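PDB 6FXW: putative ribose 5-phosphate isomerase from Leishmania infantum, which probably interconverts ribose 5-phosphate and ribulose 5-phosphate in the pentose phosphate pathway, as a type B isomerase of the LacAB/RpiB family. Local coordinates for residues A[14-27]-A[115-127]. Numbering follows the deposited sequence. Where two conformers were deposited one is given.
Sequences HAAYATHQEIMDMV and VRTSGMEVIRDII. With SO4 (sulfate ion), chain B.
Met26 lies across Arg124 at about a right angle, its methyl CE centred 3.7 Å above one face of the guanidinium. That plane is fixed by Glu121, which is gripped side-on: Arg124 NE binds Glu121 OE1 and Arg124 NH2 binds Glu121 OE2, each at 3.1 Å. An extended chain beyond CG carries the Met26 sulfur past the Arg124 backbone and brings CE to 3.4 Å from Met120 O. Deeper between the helices, Ile23 CG2 meets Ile127 CD1 and Val27 CG2 meets Ile127 CG2, both pairs crossing nearly perpendicularly. A bend in the Met120 chain (chi2 -74°) takes SD obliquely across the Glu22 carboxylate, while CE presses tightly on Thr19, 3.3 Å from its CG2.

At the C-terminal ends of the strands, the two methyls of Val115 part: CG1 packs against Ala15 O, 3.4 Å away, and the CB methyls of Ala15 and Ala16; CG2 reaches Thr19 OG1. Arg116 extends from CG to NE, and Ala15 CB lies over one face of its guanidinium, offset toward the rim. A water bridges Arg116 NE and Ala15 O. Arg116 NH2 donates to sulfate O2 at 3.0 Å and Arg116 NH1 to O3, while His14 NE2 reaches the same O2 at 2.8 Å, with the sulfate at the ring's edge.

The axes of helices 20-27 and 120-127 point the same general way, crossing at -37° with a closest approach of 9.9 Å; Val27 and Ile127 rest on Ile69 of strand 67-72. Such helices covering a parallel sheet fit the Rossmann-like fold of RpiB isomerases. The sulfate, probably from the crystallisation liquor, is held by loops after strands 6-12 and 110-114 together with Arg140 and Arg144 of the third subunit, and probably marks the substrate's phosphate position.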
loop_
_atom_site.group_PDB
_atom_site.type_symbol
_atom_site.label_atom_id
_atom_site.label_comp_id
_atom_site.label_asym_id
_atom_site.label_seq_id
_atom_site.Cartn_x
_atom_site.Cartn_y
_atom_site.Cartn_z
ATOM N N HIS A 14 -20.415 -5.138 -8.751
ATOM C CA HIS A 14 -20.078 -6.348 -9.480
ATOM C C HIS A 14 -18.570 -6.612 -9.399
ATOM O O HIS A 14 -18.123 -7.714 -9.664
ATOM C CB HIS A 14 -20.437 -6.212 -10.938
ATOM C CG HIS A 14 -19.965 -4.974 -11.533
ATOM N ND1 HIS A 14 -20.595 -3.760 -11.329
ATOM C CD2 HIS A 14 -18.813 -4.727 -12.211
ATOM C CE1 HIS A 14 -19.832 -2.816 -11.866
ATOM N NE2 HIS A 14 -18.769 -3.387 -12.450
ATOM N N ALA A 15 -17.785 -5.603 -9.044
ATOM C CA ALA A 15 -16.322 -5.866 -8.982
ATOM C C ALA A 15 -16.023 -6.979 -7.967
ATOM O O ALA A 15 -15.038 -7.755 -8.127
ATOM C CB ALA A 15 -15.602 -4.645 -8.598
ATOM N N ALA A 16 -16.842 -7.102 -6.916
ATOM C CA ALA A 16 -16.639 -8.043 -5.867
ATOM C C ALA A 16 -17.547 -9.256 -5.978
ATOM O O ALA A 16 -17.595 -10.086 -5.086
ATOM C CB ALA A 16 -16.807 -7.402 -4.508
ATOM N N TYR A 17 -18.202 -9.390 -7.098
ATOM C CA TYR A 17 -19.199 -10.498 -7.184
ATOM C C TYR A 17 -18.505 -11.837 -7.120
ATOM O O TYR A 17 -18.938 -12.706 -6.370
ATOM C CB TYR A 17 -20.079 -10.348 -8.401
ATOM C CG TYR A 17 -21.104 -11.417 -8.499
ATOM C CD1 TYR A 17 -22.159 -11.428 -7.631
ATOM C CD2 TYR A 17 -21.048 -12.321 -9.510
ATOM C CE1 TYR A 17 -23.146 -12.406 -7.704
ATOM C CE2 TYR A 17 -21.989 -13.347 -9.598
ATOM C CZ TYR A 17 -23.041 -13.344 -8.697
ATOM O OH TYR A 17 -24.083 -14.293 -8.756
ATOM N N ALA A 18 -17.398 -11.997 -7.816
ATOM C CA ALA A 18 -16.660 -13.232 -7.775
ATOM C C ALA A 18 -16.168 -13.630 -6.403
ATOM O O ALA A 18 -16.120 -14.818 -6.102
ATOM C CB ALA A 18 -15.530 -13.174 -8.772
ATOM N N THR A 19 -15.845 -12.668 -5.548
ATOM C CA THR A 19 -15.207 -12.898 -4.251
ATOM C C THR A 19 -16.118 -12.646 -3.090
ATOM O O THR A 19 -15.712 -12.762 -1.960
ATOM C CB THR A 19 -13.954 -12.009 -4.052
ATOM O OG1 THR A 19 -14.299 -10.686 -4.386
ATOM C CG2 THR A 19 -12.774 -12.494 -4.952
ATOM N N HIS A 20 -17.415 -12.314 -3.312
ATOM C CA HIS A 20 -18.188 -11.821 -2.192
ATOM C C HIS A 20 -18.367 -12.921 -1.128
ATOM O O HIS A 20 -18.442 -12.648 0.086
ATOM C CB HIS A 20 -19.581 -11.200 -2.588
ATOM C CG HIS A 20 -20.655 -12.217 -2.949
ATOM N ND1 HIS A 20 -20.810 -12.697 -4.215
ATOM C CD2 HIS A 20 -21.706 -12.678 -2.244
ATOM C CE1 HIS A 20 -21.880 -13.477 -4.270
ATOM N NE2 HIS A 20 -22.450 -13.481 -3.076
ATOM N N GLN A 21 -18.562 -14.177 -1.563
ATOM C CA GLN A 21 -18.743 -15.203 -0.536
ATOM C C GLN A 21 -17.470 -15.453 0.292
ATOM O O GLN A 21 -17.553 -15.616 1.454
ATOM C CB GLN A 21 -19.167 -16.522 -1.214
ATOM C CG GLN A 21 -19.455 -17.622 -0.160
ATOM C CD GLN A 21 -20.592 -17.273 0.799
ATOM O OE1 GLN A 21 -21.691 -16.937 0.341
ATOM N NE2 GLN A 21 -20.342 -17.290 2.103
ATOM N N GLU A 22 -16.329 -15.341 -0.380
ATOM C CA GLU A 22 -15.003 -15.384 0.336
ATOM C C GLU A 22 -14.879 -14.272 1.367
ATOM O O GLU A 22 -14.440 -14.466 2.478
ATOM C CB GLU A 22 -13.900 -15.405 -0.698
ATOM C CG GLU A 22 -12.483 -15.402 -0.132
ATOM C CD GLU A 22 -11.359 -15.517 -1.172
ATOM O OE1 GLU A 22 -11.553 -15.439 -2.412
ATOM O OE2 GLU A 22 -10.212 -15.643 -0.665
ATOM N N ILE A 23 -15.340 -13.089 0.998
ATOM C CA ILE A 23 -15.333 -11.963 1.958
ATOM C C ILE A 23 -16.290 -12.214 3.128
ATOM O O ILE A 23 -15.976 -11.969 4.283
ATOM C CB ILE A 23 -15.624 -10.621 1.210
ATOM C CG1 ILE A 23 -14.525 -10.400 0.173
ATOM C CG2 ILE A 23 -15.794 -9.520 2.208
ATOM C CD1 ILE A 23 -14.775 -9.253 -0.813
ATOM N N MET A 24 -17.493 -12.715 2.833
ATOM C CA MET A 24 -18.470 -13.014 3.900
ATOM C C MET A 24 -17.887 -14.046 4.826
ATOM O O MET A 24 -17.994 -13.912 6.022
ATOM C CB MET A 24 -19.764 -13.584 3.349
ATOM C CG MET A 24 -20.622 -12.530 2.759
ATOM S SD MET A 24 -22.008 -13.290 1.915
ATOM C CE MET A 24 -23.000 -14.023 3.213
ATOM N N ASP A 25 -17.196 -15.021 4.233
ATOM C CA ASP A 25 -16.530 -16.044 5.066
ATOM C C ASP A 25 -15.514 -15.464 6.003
ATOM O O ASP A 25 -15.406 -15.845 7.189
ATOM C CB ASP A 25 -15.853 -17.116 4.211
ATOM C CG ASP A 25 -16.814 -17.998 3.467
ATOM O OD1 ASP A 25 -17.993 -18.011 3.791
ATOM O OD2 ASP A 25 -16.422 -18.563 2.448
ATOM N N MET A 26 -14.719 -14.503 5.539
ATOM C CA MET A 26 -13.799 -13.759 6.448
ATOM C C MET A 26 -14.438 -13.034 7.593
ATOM O O MET A 26 -13.909 -12.976 8.721
ATOM C CB MET A 26 -12.945 -12.740 5.673
ATOM C CG MET A 26 -12.128 -13.336 4.614
ATOM S SD MET A 26 -11.297 -11.983 3.665
ATOM C CE MET A 26 -10.253 -13.115 3.038
ATOM N N VAL A 27 -15.573 -12.372 7.310
ATOM C CA VAL A 27 -16.278 -11.683 8.299
ATOM C C VAL A 27 -16.734 -12.688 9.383
ATOM O O VAL A 27 -16.569 -12.443 10.574
ATOM C CB VAL A 27 -17.468 -10.901 7.750
ATOM C CG1 VAL A 27 -18.233 -10.248 8.896
ATOM C CG2 VAL A 27 -16.995 -9.857 6.740
ATOM N N VAL A 115 -11.492 -4.318 -4.138
ATOM C CA VAL A 115 -11.078 -5.671 -4.469
ATOM C C VAL A 115 -10.149 -5.711 -5.676
ATOM O O VAL A 115 -9.433 -6.727 -5.869
ATOM C CB VAL A 115 -12.356 -6.461 -4.717
ATOM C CG1 VAL A 115 -13.117 -6.042 -5.928
ATOM C CG2 VAL A 115 -12.156 -7.941 -4.696
ATOM N N ARG A 116 -10.045 -4.638 -6.479
ATOM C CA ARG A 116 -9.099 -4.600 -7.585
ATOM C C ARG A 116 -7.776 -3.952 -7.138
ATOM O O ARG A 116 -6.780 -4.000 -7.908
ATOM C CB ARG A 116 -9.652 -3.837 -8.779
ATOM C CG ARG A 116 -10.882 -4.492 -9.344
ATOM C CD ARG A 116 -11.452 -3.609 -10.430
ATOM N NE ARG A 116 -12.679 -4.229 -10.957
ATOM C CZ ARG A 116 -13.565 -3.586 -11.640
ATOM N NH1 ARG A 116 -13.511 -2.268 -11.750
ATOM N NH2 ARG A 116 -14.576 -4.272 -12.142
ATOM N N THR A 117 -7.699 -3.452 -5.890
ATOM C CA THR A 117 -6.516 -2.751 -5.328
ATOM C C THR A 117 -5.910 -3.522 -4.186
ATOM O O THR A 117 -4.691 -3.688 -4.126
ATOM C CB THR A 117 -6.853 -1.327 -4.929
ATOM O OG1 THR A 117 -8.069 -1.444 -4.157
ATOM C CG2 THR A 117 -7.142 -0.433 -6.105
ATOM N N SER A 118 -6.697 -4.110 -3.291
ATOM C CA SER A 118 -6.202 -4.843 -2.097
ATOM C C SER A 118 -6.377 -6.316 -2.376
ATOM O O SER A 118 -7.465 -6.802 -2.714
ATOM C CB SER A 118 -7.010 -4.482 -0.887
ATOM O OG SER A 118 -6.835 -3.111 -0.572
ATOM N N GLY A 119 -5.305 -7.114 -2.142
ATOM C CA GLY A 119 -5.435 -8.553 -2.160
ATOM C C GLY A 119 -6.197 -9.123 -0.992
ATOM O O GLY A 119 -6.422 -8.453 0.002
ATOM N N MET A 120 -6.617 -10.370 -1.153
ATOM C CA MET A 120 -7.504 -10.978 -0.163
ATOM C C MET A 120 -6.936 -11.187 1.199
ATOM O O MET A 120 -7.657 -11.019 2.197
ATOM C CB MET A 120 -8.043 -12.324 -0.664
ATOM C CG MET A 120 -9.006 -12.153 -1.806
ATOM S SD MET A 120 -10.607 -11.517 -1.152
ATOM C CE MET A 120 -11.179 -10.790 -2.576
ATOM N N GLU A 121 -5.635 -11.405 1.344
ATOM C CA GLU A 121 -5.106 -11.512 2.677
ATOM C C GLU A 121 -5.016 -10.158 3.380
ATOM O O GLU A 121 -5.146 -10.052 4.589
ATOM C CB GLU A 121 -3.726 -12.235 2.714
ATOM C CG GLU A 121 -3.900 -13.762 2.531
ATOM C CD GLU A 121 -4.903 -14.424 3.469
ATOM O OE1 GLU A 121 -4.899 -14.068 4.650
ATOM O OE2 GLU A 121 -5.788 -15.201 2.980
ATOM N N VAL A 122 -4.775 -9.094 2.592
ATOM C CA VAL A 122 -4.828 -7.752 3.143
ATOM C C VAL A 122 -6.285 -7.405 3.522
ATOM O O VAL A 122 -6.508 -6.846 4.579
ATOM C CB VAL A 122 -4.217 -6.738 2.133
ATOM C CG1 VAL A 122 -4.522 -5.290 2.497
ATOM C CG2 VAL A 122 -2.743 -6.977 2.059
ATOM N N ILE A 123 -7.236 -7.779 2.668
ATOM C CA ILE A 123 -8.649 -7.573 3.024
ATOM C C ILE A 123 -9.005 -8.316 4.311
ATOM O O ILE A 123 -9.694 -7.738 5.160
ATOM C CB ILE A 123 -9.538 -7.986 1.877
ATOM C CG1 ILE A 123 -9.408 -6.983 0.715
ATOM C CG2 ILE A 123 -11.029 -8.143 2.258
ATOM C CD1 ILE A 123 -10.059 -7.360 -0.578
ATOM N N ARG A 124 -8.492 -9.506 4.521
ATOM C CA ARG A 124 -8.765 -10.237 5.770
ATOM C C ARG A 124 -8.312 -9.422 6.990
ATOM O O ARG A 124 -9.073 -9.214 7.970
ATOM C CB ARG A 124 -8.106 -11.606 5.740
ATOM C CG ARG A 124 -8.518 -12.408 6.968
ATOM C CD ARG A 124 -7.723 -13.700 7.132
ATOM N NE ARG A 124 -7.650 -14.512 5.976
ATOM C CZ ARG A 124 -8.597 -15.395 5.589
ATOM N NH1 ARG A 124 -9.763 -15.602 6.265
ATOM N NH2 ARG A 124 -8.384 -16.057 4.496
ATOM N N ASP A 125 -7.062 -8.930 6.946
ATOM C CA ASP A 125 -6.541 -8.136 8.043
ATOM C C ASP A 125 -7.300 -6.874 8.257
ATOM O O ASP A 125 -7.580 -6.462 9.379
ATOM C CB ASP A 125 -5.052 -7.829 7.790
ATOM C CG ASP A 125 -4.432 -6.815 8.800
ATOM O OD1 ASP A 125 -4.553 -7.014 10.004
ATOM O OD2 ASP A 125 -3.688 -5.984 8.230
ATOM N N ILE A 126 -7.684 -6.205 7.170
ATOM C CA ILE A 126 -8.432 -4.961 7.282
ATOM C C ILE A 126 -9.760 -5.225 8.023
ATOM O O ILE A 126 -10.152 -4.465 8.936
ATOM C CB ILE A 126 -8.689 -4.325 5.915
ATOM C CG1 ILE A 126 -7.404 -3.855 5.206
ATOM C CG2 ILE A 126 -9.693 -3.190 5.991
ATOM C CD1 ILE A 126 -7.553 -3.485 3.741
ATOM N N ILE A 127 -10.481 -6.250 7.554
ATOM C CA ILE A 127 -11.780 -6.574 8.124
ATOM C C ILE A 127 -11.653 -6.918 9.577
ATOM O O ILE A 127 -12.406 -6.361 10.410
ATOM C CB ILE A 127 -12.449 -7.653 7.273
ATOM C CG1 ILE A 127 -12.908 -7.118 5.932
ATOM C CG2 ILE A 127 -13.671 -8.224 7.989
ATOM C CD1 ILE A 127 -13.499 -8.154 4.936
HETATM S S SO4 B . -16.276 -1.252 -14.399
HETATM O O1 SO4 B . -15.718 -1.469 -15.792
HETATM O O2 SO4 B . -16.427 -2.543 -13.730
HETATM O O3 SO4 B . -15.173 -0.367 -13.739
HETATM O O4 SO4 B . -17.540 -0.600 -14.588
HETATM O O HOH W 1 -13.010 -7.013 -9.997
#